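Local coordinates for Phthiocerol/phenolphthiocerol synthesis polyketide synthase type I PpsC (Mycobacterium tuberculosis, PDB 5NJI), which probably removes water from beta-hydroxyacyl intermediates, through its dehydratase domain, during polyketide assembly of the phthiocerol and phenolphthiocerol lipids, at residues A[192-197]-A[207-212]; A[124-129]-A[136-141]; A[237-242]-A[284-289]. The protein carries 1 engineered substitution. All coordinates share one frame; numbering follows the deposited sequence.

Contact 1. Residues A[192-197]-A[207-212]; sequences QGIVGL and AQVRLP
Ile-194 to Leu-197 runs antiparallel to Ala-207 to Val-209, the short axes 4.5 Å apart at 156°, and the pairing slips by one residue at a classic beta bulge where Val-195 and Gly-196 both face Gln-208. The bulge is built on one carbonyl. Gln-208 O takes Val-195 N at 2.9 Å, nearly straight, and Gly-196 N at 3.3 Å from a more bent approach. Gln-208 N in turn gives to Gly-196 O, reaching it from above the carbonyl plane, while past the bulge Arg-210 N meets Gly-193 O at 2.9 Å, in the carbonyl plane. Ile-194, Leu-197, Ala-207 and Val-209 share one face of the hairpin. There Leu-197 CD1 rests on Ala-207 CB at 3.9 Å, and Ile-194 forks, its CG2 on that same methyl and its CG1 4.2 Å from Val-209 CG1. Helices 226-234 and 173-182 pack onto this apolar side. Val-195 is exposed: its CG1 lies 3.5 Å from Arg-210 CD, the two side chains crossing at about a right angle. Arg-210 bends at chi3 (-69°), and its NH1 gives to a water at the edge of the guanidinium, which donates to Gln-192 O at 2.6 Å. Gln-208 turns its amide away, to Arg-281 on the neighbouring strand. Two N-H groups converging on one carbonyl therefore let the hairpin absorb an extra residue without losing backbone pairing, with apolar contacts on the buried face and a water-mediated arginine link at the surface.

Contact 2. Residues A[124-129]-A[136-141]; sequences QVEIRT and WTTHAT
Thr-129 OG1 and His-139 NE2 sit 2.8 Å apart in a hydrogen bond that either could donate, the hydroxyl lying at the edge of the imidazole near its plane. With chi1 at 54°, Thr-129 points OG1 at this nitrogen and still brings its CG2 to 3.3 Å from His-139 NE2. On the opposite face of the strands, Glu-126, Arg-128 and Thr-138 form a polar cluster. Thr-138 OG1 donates to Glu-126 OE2 at 2.9 Å, which accepts on its anti lone pair, the one facing away from the other carboxylate oxygen. Arg-128 NH2 lies 3.1 Å from that same OE2, but the carboxylate lies above one face of the guanidinium, displaced toward its rim, so this salt bridge is one of charge alone. A water donates to Thr-138 OG1 at 2.8 Å, and Arg-128 CD packs against Trp-136 CB at 3.8 Å. Along the backbone, Ile-127 O receives His-139 N at 2.8 Å and, weakly, Ala-140 N at 3.3 Å. Both residues face Ile-127, a classic beta bulge that shifts the register within the hairpin of strands 122-130 and 136-146. The second shell holds these groups in place: Thr-115 bonds Arg-128 NH1, and the carbonyl of Gln-102 bonds His-139 ND1, so the imidazole is gripped at both nitrogens. Ile-127, His-139 and Ala-140 all touch Tyr-73 of helix 70-84; a strongly twisted antiparallel sheet curling round a central helix is the hallmark of the hotdog fold, which polyketide synthase dehydratases carry in duplicate.

Contact 3. Residues A[237-242]-A[284-289]; sequences GATRTA and GSLAAA. With 8Z2 (~{S}-[2-[3-[[(2~{R})-4-[[[(2~{R},3~{S},4~{R},5~{R})-5-(6-aminopurin-9-yl)-4-oxidanyl-3-phosphonooxy-oxolan-2-yl]methoxy-oxidanyl-phosphoryl]oxy-oxidanyl-phosphoryl]oxy-3,3-dimethyl-2-oxidanyl-butanoyl]amino]propanoylamino]ethyl] (~{E})-dodec-2-enethioate), chain B.
Residues 284-289 of strand 281-289 pass the start of helix 240-246, the backbones coming closest at Thr-241 and Leu-286, whose CA atoms are 6.2 Å apart. Thr-239 is the N-cap of that helix: its OG1 accepts from Ala-242 N at 3.3 Å and also bonds the carbonyl of Leu-236, one turn back. This packing of a strand on a capped helix start belongs to the C-terminal half of the double hotdog fold expected of a polyketide synthase dehydratase. Backbone to backbone, the link is a water, which accepts from Thr-241 N and donates to Leu-286 O. Leu-286 carries most of the side-chain packing. With chi1 at -169° its CG turns away from the backbone N, and the side chain meets the start of the helix, crossing both threonines at about a right angle. Its CB lies 3.4 Å from Thr-239 OG1, so the capping oxygen is shielded by hydrocarbon, and its CD2 touches both Thr-241 CG2 and Ala-242 CB, 4.1 Å from the latter. On its other branch Thr-239 sets CG2 3.4 Å from Gly-284 O. Beyond the segments, Leu-293 of strand 292-300 packs on both Thr-241 and Leu-286, joining the helix start to the next strand. The 237-242 segment also lines the pocket for the dodecenoyl chain of the bound acyl-CoA, whose end lies beside Leu-286 CD2. Gly-237 N comes within 3.7 Å of ligand atom CA9, and Ala-242 CB meets the terminal methyl carbon C12 at 3.8 Å.

In the fold
The three contacts are spread along the bound dodecenoyl-CoA. Contact 2 stands at its adenine end, the side chain of Thr-141 about 6 Å from the ligand, whereas contact 3 lines the tip of the acyl tail. Contact 1 lies farther from the tail than contact 3 does, the side chain of Ile-194 about 8 Å from the ligand. Contacts 1 and 3 are neighbours, their centres 18 Å apart: strands 205-209 and 281-289 pair directly, and Leu-197 CD1 packs on Ala-238 CB at 3.8 Å. Contact 2 belongs to the other half of the domain, its centre 31 Å from that of contact 1 and 29 Å from that of contact 3, touching neither.

Contact 1. Residues A[192-197]-A[207-212]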
# COMPACT_ATOMS: atom_id res chain seq x y z
N GLN A 192 2.57 -12.39 5.18
CA GLN A 192 3.57 -12.62 6.22
C GLN A 192 4.96 -12.67 5.59
O GLN A 192 5.65 -13.70 5.56
CB GLN A 192 3.24 -13.88 6.99
CG GLN A 192 2.01 -13.74 7.90
CD GLN A 192 1.54 -15.06 8.47
OE1 GLN A 192 2.31 -16.01 8.55
NE2 GLN A 192 0.26 -15.14 8.86
N GLY A 193 5.38 -11.51 5.10
CA GLY A 193 6.64 -11.37 4.39
C GLY A 193 7.82 -10.88 5.20
O GLY A 193 8.92 -10.84 4.66
N ILE A 194 7.64 -10.51 6.45
CA ILE A 194 8.78 -10.13 7.27
C ILE A 194 9.41 -11.40 7.83
O ILE A 194 8.78 -12.15 8.57
CB ILE A 194 8.36 -9.16 8.39
CG1 ILE A 194 8.00 -7.81 7.74
CG2 ILE A 194 9.48 -8.98 9.39
CD1 ILE A 194 7.56 -6.75 8.68
N VAL A 195 10.66 -11.66 7.45
CA VAL A 195 11.35 -12.88 7.84
C VAL A 195 12.57 -12.62 8.69
O VAL A 195 13.14 -13.57 9.24
CB VAL A 195 11.71 -13.76 6.63
CG1 VAL A 195 10.45 -14.22 5.97
CG2 VAL A 195 12.59 -13.03 5.63
N GLY A 196 12.98 -11.37 8.83
CA GLY A 196 13.99 -11.00 9.80
C GLY A 196 13.72 -9.58 10.23
O GLY A 196 13.19 -8.78 9.45
N LEU A 197 14.08 -9.26 11.46
CA LEU A 197 13.64 -8.00 12.03
C LEU A 197 14.65 -7.54 13.08
O LEU A 197 15.21 -8.37 13.80
CB LEU A 197 12.24 -8.18 12.62
CG LEU A 197 11.43 -6.97 13.06
CD1 LEU A 197 11.26 -5.97 11.90
CD2 LEU A 197 10.08 -7.44 13.54
N ALA A 207 13.95 -4.56 8.44
CA ALA A 207 13.40 -5.88 8.19
C ALA A 207 13.99 -6.49 6.93
O ALA A 207 14.18 -5.82 5.91
CB ALA A 207 11.87 -5.82 8.05
N GLN A 208 14.22 -7.80 6.98
CA GLN A 208 14.42 -8.60 5.79
C GLN A 208 13.06 -9.07 5.33
O GLN A 208 12.30 -9.61 6.13
CB GLN A 208 15.32 -9.80 6.11
CG GLN A 208 15.77 -10.61 4.90
CD GLN A 208 16.97 -10.01 4.20
OE1 GLN A 208 17.75 -9.28 4.80
NE2 GLN A 208 17.11 -10.30 2.91
N VAL A 209 12.75 -8.88 4.04
CA VAL A 209 11.41 -9.14 3.52
C VAL A 209 11.47 -10.07 2.32
O VAL A 209 12.47 -10.17 1.61
CB VAL A 209 10.65 -7.84 3.18
CG1 VAL A 209 10.50 -7.00 4.44
CG2 VAL A 209 11.30 -7.07 2.05
N ARG A 210 10.36 -10.77 2.10
CA ARG A 210 10.21 -11.66 0.97
C ARG A 210 8.74 -11.67 0.61
O ARG A 210 7.88 -11.42 1.45
CB ARG A 210 10.68 -13.07 1.29
CG ARG A 210 9.67 -13.83 2.12
CD ARG A 210 10.21 -15.16 2.59
NE ARG A 210 10.38 -16.11 1.49
CZ ARG A 210 9.40 -16.87 1.02
NH1 ARG A 210 8.18 -16.79 1.54
NH2 ARG A 210 9.63 -17.71 0.02
N LEU A 211 8.45 -11.93 -0.65
CA LEU A 211 7.08 -12.02 -1.11
C LEU A 211 6.62 -13.47 -1.03
O LEU A 211 7.20 -14.32 -1.72
CB LEU A 211 6.98 -11.51 -2.52
CG LEU A 211 5.57 -11.38 -3.08
CD1 LEU A 211 4.77 -10.32 -2.28
CD2 LEU A 211 5.61 -11.00 -4.54
N PRO A 212 5.65 -13.81 -0.18
CA PRO A 212 5.21 -15.21 -0.11
C PRO A 212 4.67 -15.69 -1.44
O PRO A 212 4.14 -14.92 -2.24
CB PRO A 212 4.13 -15.19 0.97
CG PRO A 212 4.46 -14.01 1.82
CD PRO A 212 4.99 -12.99 0.86
O HOH W 1 6.90 -15.62 4.26

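Contact 2. Residues A[124-129]-A[136-141]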
# COMPACT_ATOMS: atom_id res chain seq x y z
N GLN A 124 -6.33 13.11 -11.10
CA GLN A 124 -7.04 12.89 -9.85
C GLN A 124 -7.82 11.59 -10.00
O GLN A 124 -8.56 11.41 -10.98
CB GLN A 124 -8.01 14.04 -9.51
CG GLN A 124 -7.37 15.42 -9.51
CD GLN A 124 -6.56 15.69 -8.26
OE1 GLN A 124 -6.61 14.92 -7.30
NE2 GLN A 124 -5.80 16.77 -8.28
N VAL A 125 -7.66 10.70 -9.03
CA VAL A 125 -8.29 9.39 -9.05
C VAL A 125 -9.24 9.31 -7.86
O VAL A 125 -8.90 9.77 -6.77
CB VAL A 125 -7.23 8.27 -9.01
CG1 VAL A 125 -7.88 6.90 -8.89
CG2 VAL A 125 -6.35 8.33 -10.23
N GLU A 126 -10.42 8.74 -8.07
CA GLU A 126 -11.37 8.51 -6.99
C GLU A 126 -11.82 7.06 -7.08
O GLU A 126 -12.06 6.55 -8.18
CB GLU A 126 -12.55 9.49 -7.04
CG GLU A 126 -13.46 9.45 -5.83
CD GLU A 126 -14.21 10.76 -5.61
OE1 GLU A 126 -13.88 11.77 -6.29
OE2 GLU A 126 -15.14 10.78 -4.77
N ILE A 127 -11.90 6.39 -5.93
CA ILE A 127 -12.20 4.97 -5.86
C ILE A 127 -13.43 4.79 -4.98
O ILE A 127 -13.43 5.19 -3.82
CB ILE A 127 -11.02 4.16 -5.31
CG1 ILE A 127 -9.84 4.29 -6.27
CG2 ILE A 127 -11.40 2.69 -5.11
CD1 ILE A 127 -8.54 3.82 -5.68
N ARG A 128 -14.46 4.26 -5.58
CA ARG A 128 -15.74 4.08 -4.95
C ARG A 128 -16.24 2.60 -5.01
O ARG A 128 -15.69 1.89 -5.75
CB ARG A 128 -16.81 4.92 -5.72
CG ARG A 128 -16.55 6.40 -5.82
CD ARG A 128 -17.49 7.13 -6.83
NE ARG A 128 -17.45 8.55 -6.78
CZ ARG A 128 -16.66 9.36 -7.56
NH1 ARG A 128 -15.82 8.78 -8.50
NH2 ARG A 128 -16.70 10.76 -7.40
N THR A 129 -17.27 2.25 -4.23
CA THR A 129 -17.99 0.96 -4.39
C THR A 129 -19.49 1.35 -4.79
O THR A 129 -19.96 2.37 -4.32
CB THR A 129 -18.00 0.06 -3.15
OG1 THR A 129 -18.48 0.79 -2.06
CG2 THR A 129 -16.57 -0.60 -2.86
N TRP A 136 -23.16 5.51 -4.82
CA TRP A 136 -21.76 5.16 -4.65
C TRP A 136 -21.25 5.68 -3.31
O TRP A 136 -21.74 6.69 -2.80
CB TRP A 136 -20.88 5.70 -5.80
CG TRP A 136 -21.18 5.12 -7.15
CD1 TRP A 136 -20.60 4.02 -7.74
CD2 TRP A 136 -22.14 5.62 -8.09
NE1 TRP A 136 -21.16 3.82 -8.99
CE2 TRP A 136 -22.11 4.79 -9.22
CE3 TRP A 136 -23.02 6.71 -8.08
CZ2 TRP A 136 -22.92 5.00 -10.33
CZ3 TRP A 136 -23.84 6.92 -9.18
CH2 TRP A 136 -23.78 6.07 -10.29
N THR A 137 -20.25 4.98 -2.76
CA THR A 137 -19.53 5.39 -1.55
C THR A 137 -18.06 5.57 -1.91
O THR A 137 -17.48 4.68 -2.53
CB THR A 137 -19.63 4.31 -0.46
OG1 THR A 137 -20.98 4.16 -0.04
CG2 THR A 137 -18.75 4.65 0.75
N THR A 138 -17.46 6.68 -1.49
CA THR A 138 -16.05 6.95 -1.79
C THR A 138 -15.13 6.34 -0.73
O THR A 138 -15.30 6.60 0.46
CB THR A 138 -15.80 8.46 -1.87
OG1 THR A 138 -16.58 9.02 -2.94
CG2 THR A 138 -14.34 8.75 -2.11
N HIS A 139 -14.16 5.54 -1.17
CA HIS A 139 -13.23 4.91 -0.25
C HIS A 139 -11.87 5.56 -0.23
O HIS A 139 -11.22 5.57 0.81
CB HIS A 139 -13.07 3.42 -0.60
CG HIS A 139 -14.33 2.65 -0.38
ND1 HIS A 139 -14.74 2.25 0.87
CD2 HIS A 139 -15.29 2.26 -1.24
CE1 HIS A 139 -15.91 1.64 0.77
NE2 HIS A 139 -16.26 1.62 -0.50
N ALA A 140 -11.42 6.11 -1.36
CA ALA A 140 -10.10 6.70 -1.42
C ALA A 140 -10.08 7.70 -2.56
O ALA A 140 -10.82 7.58 -3.53
CB ALA A 140 -9.01 5.64 -1.63
N THR A 141 -9.21 8.70 -2.42
CA THR A 141 -8.91 9.64 -3.48
C THR A 141 -7.40 9.75 -3.58
O THR A 141 -6.69 9.55 -2.59
CB THR A 141 -9.49 11.04 -3.20
OG1 THR A 141 -9.01 11.51 -1.94
CG2 THR A 141 -10.98 10.99 -3.18
O HOH W 2 -19.15 8.57 -3.93

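Contact 3. Residues A[237-242]-A[284-289]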
# COMPACT_ATOMS: atom_id res chain seq x y z
N GLY A 237 5.52 -1.35 12.57
CA GLY A 237 5.06 -1.99 13.78
C GLY A 237 6.17 -2.39 14.73
O GLY A 237 5.88 -2.75 15.87
N ALA A 238 7.42 -2.36 14.28
CA ALA A 238 8.54 -2.74 15.12
C ALA A 238 9.34 -1.54 15.60
O ALA A 238 10.33 -1.72 16.31
CB ALA A 238 9.47 -3.70 14.37
N THR A 239 8.94 -0.32 15.24
CA THR A 239 9.64 0.86 15.72
C THR A 239 9.42 1.05 17.22
O THR A 239 8.48 0.52 17.81
CB THR A 239 9.17 2.11 14.99
OG1 THR A 239 7.76 2.25 15.17
CG2 THR A 239 9.54 2.04 13.50
N ARG A 240 10.30 1.85 17.83
CA ARG A 240 10.13 2.16 19.25
C ARG A 240 8.77 2.81 19.52
O ARG A 240 8.10 2.46 20.49
CB ARG A 240 11.25 3.07 19.74
CG ARG A 240 11.20 3.33 21.25
CD ARG A 240 12.57 3.62 21.84
NE ARG A 240 13.29 4.63 21.08
CZ ARG A 240 14.39 5.24 21.51
NH1 ARG A 240 14.89 4.97 22.71
NH2 ARG A 240 14.98 6.15 20.75
N THR A 241 8.36 3.74 18.66
CA THR A 241 7.05 4.37 18.85
C THR A 241 5.95 3.33 18.86
O THR A 241 5.03 3.39 19.69
CB THR A 241 6.82 5.41 17.75
OG1 THR A 241 7.82 6.41 17.83
CG2 THR A 241 5.46 6.07 17.88
N ALA A 242 6.03 2.35 17.97
CA ALA A 242 4.99 1.34 17.88
C ALA A 242 4.99 0.42 19.09
O ALA A 242 3.92 0.07 19.61
CB ALA A 242 5.15 0.52 16.61
N GLY A 284 11.97 1.34 8.25
CA GLY A 284 10.83 2.18 8.60
C GLY A 284 11.08 2.97 9.87
O GLY A 284 11.66 2.46 10.83
N SER A 285 10.63 4.22 9.86
CA SER A 285 10.69 5.09 11.02
C SER A 285 9.30 5.66 11.27
O SER A 285 8.54 5.92 10.34
CB SER A 285 11.71 6.24 10.85
OG SER A 285 11.39 7.05 9.74
N LEU A 286 8.97 5.82 12.55
CA LEU A 286 7.65 6.25 12.98
C LEU A 286 7.79 7.28 14.08
O LEU A 286 8.63 7.13 14.98
CB LEU A 286 6.84 5.06 13.46
CG LEU A 286 5.35 5.20 13.72
CD1 LEU A 286 4.59 5.37 12.42
CD2 LEU A 286 4.84 3.99 14.42
N ALA A 287 7.00 8.35 13.99
CA ALA A 287 6.95 9.41 14.99
C ALA A 287 5.50 9.73 15.32
O ALA A 287 4.59 9.60 14.49
CB ALA A 287 7.66 10.69 14.48
N ALA A 288 5.26 10.14 16.57
CA ALA A 288 3.96 10.66 16.96
C ALA A 288 3.74 12.05 16.37
O ALA A 288 4.66 12.86 16.25
CB ALA A 288 3.85 10.73 18.48
N ALA A 289 2.48 12.31 16.02
CA ALA A 289 2.03 13.60 15.51
C ALA A 289 0.70 13.87 16.23
O ALA A 289 -0.39 13.62 15.72
CB ALA A 289 1.88 13.60 13.99
C2 8Z2 B . -11.76 14.97 1.96
C4 8Z2 B . -12.81 14.16 3.89
C5 8Z2 B . -13.97 14.50 3.40
C6 8Z2 B . -14.07 15.08 2.23
C8 8Z2 B . -14.36 13.65 5.29
C10 8Z2 B . 1.52 -0.21 13.33
C11 8Z2 B . 2.18 0.80 14.17
C12 8Z2 B . 1.50 0.91 15.49
N9 8Z2 B . -13.05 13.58 5.05
N7 8Z2 B . -14.91 14.16 4.24
N3 8Z2 B . -11.68 14.39 3.20
N1 8Z2 B . -12.99 15.33 1.49
N6 8Z2 B . -15.29 15.36 1.86
C1' 8Z2 B . -11.58 13.21 5.58
C2' 8Z2 B . -11.20 14.52 6.14
O2' 8Z2 B . -9.90 14.60 5.58
C3' 8Z2 B . -11.37 14.28 7.73
O3' 8Z2 B . -11.52 15.57 8.39
C4' 8Z2 B . -10.20 13.09 7.76
O4' 8Z2 B . -10.76 12.29 6.62
C5' 8Z2 B . -9.92 12.10 8.88
O5' 8Z2 B . -10.95 11.24 9.20
P1 8Z2 B . -12.31 11.61 9.64
O11 8Z2 B . -12.93 11.67 8.32
O12 8Z2 B . -12.52 12.98 10.17
O6 8Z2 B . -13.05 10.45 10.65
P2 8Z2 B . -14.20 9.48 10.06
O21 8Z2 B . -14.80 9.98 8.68
O22 8Z2 B . -15.35 9.03 10.73
O7 8Z2 B . -13.18 8.22 9.90
CPA 8Z2 B . -11.85 8.06 10.41
CPB 8Z2 B . -11.43 6.65 9.91
CP8 8Z2 B . -11.58 6.67 8.37
CP7 8Z2 B . -10.02 6.31 10.27
CP9 8Z2 B . -12.37 5.62 10.51
OP3 8Z2 B . -10.74 7.66 7.93
CP6 8Z2 B . -11.24 5.33 7.67
OP2 8Z2 B . -11.88 4.38 7.93
NP2 8Z2 B . -10.37 5.37 6.66
CP5 8Z2 B . -9.98 4.25 5.84
CP4 8Z2 B . -8.73 3.61 6.41
CP3 8Z2 B . -8.35 2.41 5.51
OP1 8Z2 B . -9.17 1.88 4.85
NP1 8Z2 B . -7.10 2.00 5.53
CP2 8Z2 B . -6.63 0.93 4.70
CP1 8Z2 B . -7.03 -0.40 5.23
S 8Z2 B . -6.19 -0.76 6.80
P3 8Z2 B . -12.94 16.48 7.88
O31 8Z2 B . -14.11 15.27 7.84
O32 8Z2 B . -13.00 16.93 6.55
O33 8Z2 B . -13.47 17.56 8.71
CA1 8Z2 B . -4.76 -1.06 6.34
CA2 8Z2 B . -3.81 -1.45 7.41
OA1 8Z2 B . -4.32 -1.03 5.23
CA3 8Z2 B . -2.41 -1.70 7.02
CA4 8Z2 B . -1.46 -2.04 8.09
CA5 8Z2 B . -0.02 -2.03 7.65
CA6 8Z2 B . 0.89 -2.33 8.82
CA7 8Z2 B . 1.05 -1.10 9.74
CA8 8Z2 B . 1.55 -1.46 11.13
CA9 8Z2 B . 2.07 -0.25 11.96
O HOH W 3 10.12 5.37 16.93